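DNA repair protein RAD7 (Saccharomyces cerevisiae, PDB 5ZB2) takes part in global genome nucleotide excision repair, as a component of the complex that promotes removal of damage from nontranscribing DNA. Local coordinates at residues 87-92 with 115-120. Sequence-based numbering, arbitrary orientation.
Sequences ISFDGY and HESLLY. With 9FO (3,6,9,12,15,18,21,24,27,30,33,36,39,42,45,48,51,54,57-nonadecaoxanonapentacontane-1,59-diol), chain K.
The F89 ring meets E116 at its edge, where OE2 lies 3.7 Å from CE2 and the carboxylate is nearly coplanar with the ring (9°), while CG of D90 covers one face, offset toward the rim. The Y92 ring has CG2 of I87 over the centre of one face, 3.6 Å above the plane, while CB of Y92 packs on CB of S117. These pairs join the starts of helices 89-98 and 115-124, neighbouring helices on the outer side of the leucine-rich-repeat solenoid of RAD7, and illustrate how one small serine, S117, can sit against two aromatic residues of the preceding helix. In F89, a chi1 of 74° sets CG between the backbone N and carbonyl carbon and places the CD2-CE2 edge beside the E116 carboxylate. OG of S117 lies 3.1 Å from O of F89 and beside CB of the same residue. The carboxylates of D90 and E116 both form salt bridges to K93, which probably offsets their like charges; D90 OD2 also pairs with K93 of the second subunit. A leucine in place of D90 would probably leave both lysines without this carboxylate partner. D90 CG also lies 3.4 Å from CBF of the bound polyethylene glycol, and Y120 OH is 3.5 Å from its CAL. At the N-cap of helix 89-98, S88 OG accepts a weak, bent bond from D90 N and a straighter one from G91 N, at 3.2 Å and 159°.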
loop_
_atom_site.group_PDB
_atom_site.type_symbol
_atom_site.label_atom_id
_atom_site.label_comp_id
_atom_site.label_asym_id
_atom_site.label_seq_id
_atom_site.Cartn_x
_atom_site.Cartn_y
_atom_site.Cartn_z
ATOM N N ILE A 87 1.498 -4.327 -12.908
ATOM C CA ILE A 87 1.613 -4.507 -11.462
ATOM C C ILE A 87 1.989 -3.175 -10.825
ATOM O O ILE A 87 2.988 -2.553 -11.201
ATOM C CB ILE A 87 2.651 -5.593 -11.131
ATOM C CG1 ILE A 87 2.162 -6.958 -11.629
ATOM C CG2 ILE A 87 2.951 -5.634 -9.619
ATOM C CD1 ILE A 87 3.221 -8.050 -11.572
ATOM N N SER A 88 1.202 -2.746 -9.842
ATOM C CA SER A 88 1.427 -1.461 -9.199
ATOM C C SER A 88 2.504 -1.579 -8.127
ATOM O O SER A 88 2.967 -2.670 -7.786
ATOM C CB SER A 88 0.137 -0.935 -8.571
ATOM O OG SER A 88 -0.154 -1.637 -7.376
ATOM N N PHE A 89 2.897 -0.428 -7.576
ATOM C CA PHE A 89 3.881 -0.438 -6.498
ATOM C C PHE A 89 3.362 -1.199 -5.288
ATOM O O PHE A 89 4.146 -1.836 -4.574
ATOM C CB PHE A 89 4.269 0.993 -6.117
ATOM C CG PHE A 89 3.217 1.732 -5.338
ATOM C CD1 PHE A 89 2.109 2.263 -5.974
ATOM C CD2 PHE A 89 3.349 1.913 -3.970
ATOM C CE1 PHE A 89 1.143 2.950 -5.258
ATOM C CE2 PHE A 89 2.386 2.598 -3.249
ATOM C CZ PHE A 89 1.281 3.116 -3.896
ATOM N N ASP A 90 2.047 -1.161 -5.048
ATOM C CA ASP A 90 1.472 -1.950 -3.962
ATOM C C ASP A 90 1.509 -3.438 -4.287
ATOM O O ASP A 90 1.697 -4.270 -3.392
ATOM C CB ASP A 90 0.036 -1.499 -3.677
ATOM C CG ASP A 90 -0.029 -0.265 -2.792
ATOM O OD1 ASP A 90 0.957 0.018 -2.078
ATOM O OD2 ASP A 90 -1.078 0.415 -2.796
ATOM N N GLY A 91 1.322 -3.796 -5.558
ATOM C CA GLY A 91 1.462 -5.190 -5.949
ATOM C C GLY A 91 2.823 -5.756 -5.591
ATOM O O GLY A 91 2.931 -6.860 -5.052
ATOM N N TYR A 92 3.885 -4.997 -5.880
ATOM C CA TYR A 92 5.230 -5.454 -5.550
ATOM C C TYR A 92 5.413 -5.584 -4.045
ATOM O O TYR A 92 6.061 -6.526 -3.568
ATOM C CB TYR A 92 6.264 -4.492 -6.133
ATOM C CG TYR A 92 6.308 -4.470 -7.644
ATOM C CD1 TYR A 92 6.781 -5.564 -8.360
ATOM C CD2 TYR A 92 5.893 -3.353 -8.355
ATOM C CE1 TYR A 92 6.828 -5.550 -9.740
ATOM C CE2 TYR A 92 5.938 -3.331 -9.738
ATOM C CZ TYR A 92 6.408 -4.430 -10.423
ATOM O OH TYR A 92 6.454 -4.412 -11.795
ATOM N N HIS A 115 10.671 3.445 -5.447
ATOM C CA HIS A 115 11.566 3.424 -4.295
ATOM C C HIS A 115 11.058 2.474 -3.214
ATOM O O HIS A 115 11.764 1.552 -2.792
ATOM C CB HIS A 115 11.711 4.851 -3.756
ATOM C CG HIS A 115 12.571 4.967 -2.535
ATOM N ND1 HIS A 115 13.904 5.315 -2.592
ATOM C CD2 HIS A 115 12.280 4.814 -1.221
ATOM C CE1 HIS A 115 14.400 5.359 -1.367
ATOM N NE2 HIS A 115 13.435 5.057 -0.518
ATOM N N GLU A 116 9.824 2.687 -2.757
ATOM C CA GLU A 116 9.280 1.861 -1.685
ATOM C C GLU A 116 9.186 0.399 -2.108
ATOM O O GLU A 116 9.476 -0.501 -1.314
ATOM C CB GLU A 116 7.911 2.398 -1.264
ATOM C CG GLU A 116 7.220 1.593 -0.178
ATOM C CD GLU A 116 5.885 2.195 0.228
ATOM O OE1 GLU A 116 5.658 2.351 1.443
ATOM O OE2 GLU A 116 5.066 2.516 -0.664
ATOM N N SER A 117 8.784 0.144 -3.356
ATOM C CA SER A 117 8.687 -1.233 -3.835
ATOM C C SER A 117 10.044 -1.925 -3.794
ATOM O O SER A 117 10.149 -3.080 -3.369
ATOM C CB SER A 117 8.124 -1.261 -5.257
ATOM O OG SER A 117 6.865 -0.626 -5.323
ATOM N N LEU A 118 11.095 -1.228 -4.234
ATOM C CA LEU A 118 12.422 -1.834 -4.286
ATOM C C LEU A 118 12.939 -2.163 -2.891
ATOM O O LEU A 118 13.548 -3.219 -2.683
ATOM C CB LEU A 118 13.392 -0.903 -5.014
ATOM C CG LEU A 118 14.787 -1.454 -5.311
ATOM C CD1 LEU A 118 14.722 -2.732 -6.140
ATOM C CD2 LEU A 118 15.628 -0.394 -6.014
ATOM N N LEU A 119 12.707 -1.274 -1.917
ATOM C CA LEU A 119 13.198 -1.519 -0.563
ATOM C C LEU A 119 12.372 -2.581 0.159
ATOM O O LEU A 119 12.900 -3.288 1.023
ATOM C CB LEU A 119 13.212 -0.213 0.233
ATOM C CG LEU A 119 14.049 0.921 -0.371
ATOM C CD1 LEU A 119 14.117 2.103 0.582
ATOM C CD2 LEU A 119 15.453 0.460 -0.736
ATOM N N TYR A 120 11.087 -2.715 -0.173
ATOM C CA TYR A 120 10.316 -3.849 0.329
ATOM C C TYR A 120 10.947 -5.166 -0.108
ATOM O O TYR A 120 11.101 -6.095 0.693
ATOM C CB TYR A 120 8.872 -3.766 -0.167
ATOM C CG TYR A 120 7.884 -3.170 0.808
ATOM C CD1 TYR A 120 7.950 -1.830 1.169
ATOM C CD2 TYR A 120 6.857 -3.942 1.337
ATOM C CE1 TYR A 120 7.031 -1.280 2.048
ATOM C CE2 TYR A 120 5.933 -3.403 2.214
ATOM C CZ TYR A 120 6.024 -2.073 2.565
ATOM O OH TYR A 120 5.104 -1.540 3.437
HETATM O OAA 9FO K . 4.079 -1.748 10.965
HETATM C CAB 9FO K . 3.408 -2.788 10.311
HETATM C CAC 9FO K . 1.944 -2.808 10.750
HETATM O OAD 9FO K . 1.377 -4.057 10.478
HETATM C CAE 9FO K . 1.060 -4.282 9.136
HETATM C CAF 9FO K . 0.835 -5.778 8.916
HETATM O OAG 9FO K . 1.160 -6.110 7.597
HETATM C CAH 9FO K . 2.532 -6.247 7.361
HETATM C CAI 9FO K . 2.853 -5.622 6.010
HETATM O OAJ 9FO K . 3.035 -4.249 6.197
HETATM C CAK 9FO K . 2.521 -3.449 5.172
HETATM C CAL 9FO K . 2.454 -2.003 5.650
HETATM O OAM 9FO K . 1.223 -1.444 5.289
HETATM C CAN 9FO K . 0.691 -0.578 6.246
HETATM C CAO 9FO K . 0.044 -1.395 7.355
HETATM O OAP 9FO K . -1.316 -1.077 7.442
HETATM C CAQ 9FO K . -2.038 -1.928 8.282
HETATM C CAR 9FO K . -2.333 -3.224 7.538
HETATM O OAS 9FO K . -3.331 -3.943 8.198
HETATM C CAT 9FO K . -3.171 -5.332 8.127
HETATM C CAU 9FO K . -3.288 -5.832 6.686
HETATM O OAV 9FO K . -2.122 -6.523 6.343
HETATM C CAW 9FO K . -2.050 -6.891 4.996
HETATM C CAX 9FO K . -0.698 -7.548 4.725
HETATM O OAY 9FO K . 0.176 -6.635 4.123
HETATM C CAZ 9FO K . -0.052 -6.410 2.759
HETATM C CBA 9FO K . 1.117 -5.619 2.177
HETATM O OBB 9FO K . 0.663 -4.450 1.559
HETATM C CBC 9FO K . 0.678 -3.300 2.356
HETATM C CBD 9FO K . 0.389 -2.094 1.469
HETATM O OBE 9FO K . -0.990 -1.985 1.285
HETATM C CBF 9FO K . -1.345 -1.707 -0.035
HETATM C CBG 9FO K . -2.855 -1.515 -0.122
HETATM O OBH 9FO K . -3.458 -2.088 1.008
HETATM C CBI 9FO K . -4.780 -2.512 0.817
HETATM C CBJ 9FO K . -5.133 -3.588 1.841
HETATM O OBK 9FO K . -5.874 -4.593 1.202
HETATM C CBL 9FO K . -5.521 -5.907 1.540
HETATM C CBM 9FO K . -5.951 -6.843 0.415
HETATM O OBN 9FO K . -5.393 -8.109 0.620
HETATM C CBO 9FO K . -4.171 -8.323 -0.027
HETATM C CBP 9FO K . -4.397 -8.673 -1.499
HETATM O OBQ 9FO K . -3.265 -8.270 -2.215
HETATM C CBR 9FO K . -3.459 -7.957 -3.565
HETATM C CBS 9FO K . -2.360 -6.976 -3.958
HETATM O OBT 9FO K . -2.928 -5.917 -4.673
HETATM C CBU 9FO K . -2.279 -4.689 -4.504
HETATM C CBV 9FO K . -3.249 -3.572 -4.867
HETATM O OBW 9FO K . -4.004 -3.253 -3.735
HETATM C CBX 9FO K . -4.971 -2.266 -3.954
HETATM C CBY 9FO K . -5.983 -2.277 -2.810
HETATM O OBZ 9FO K . -6.363 -3.591 -2.512
HETATM C CCA 9FO K . -7.750 -3.781 -2.471
HETATM C CCB 9FO K . -8.060 -5.114 -1.795
HETATM O OCC 9FO K . -8.090 -6.179 -2.702
HETATM C CCD 9FO K . -6.893 -6.475 -3.365
HETATM C CCE 9FO K . -6.917 -5.754 -4.711
HETATM O OCF 9FO K . -6.603 -6.631 -5.755
HETATM C CCG 9FO K . -6.232 -5.995 -6.947
HETATM C CCH 9FO K . -7.220 -4.883 -7.308
HETATM O OCI 9FO K . -7.156 -4.622 -8.682
#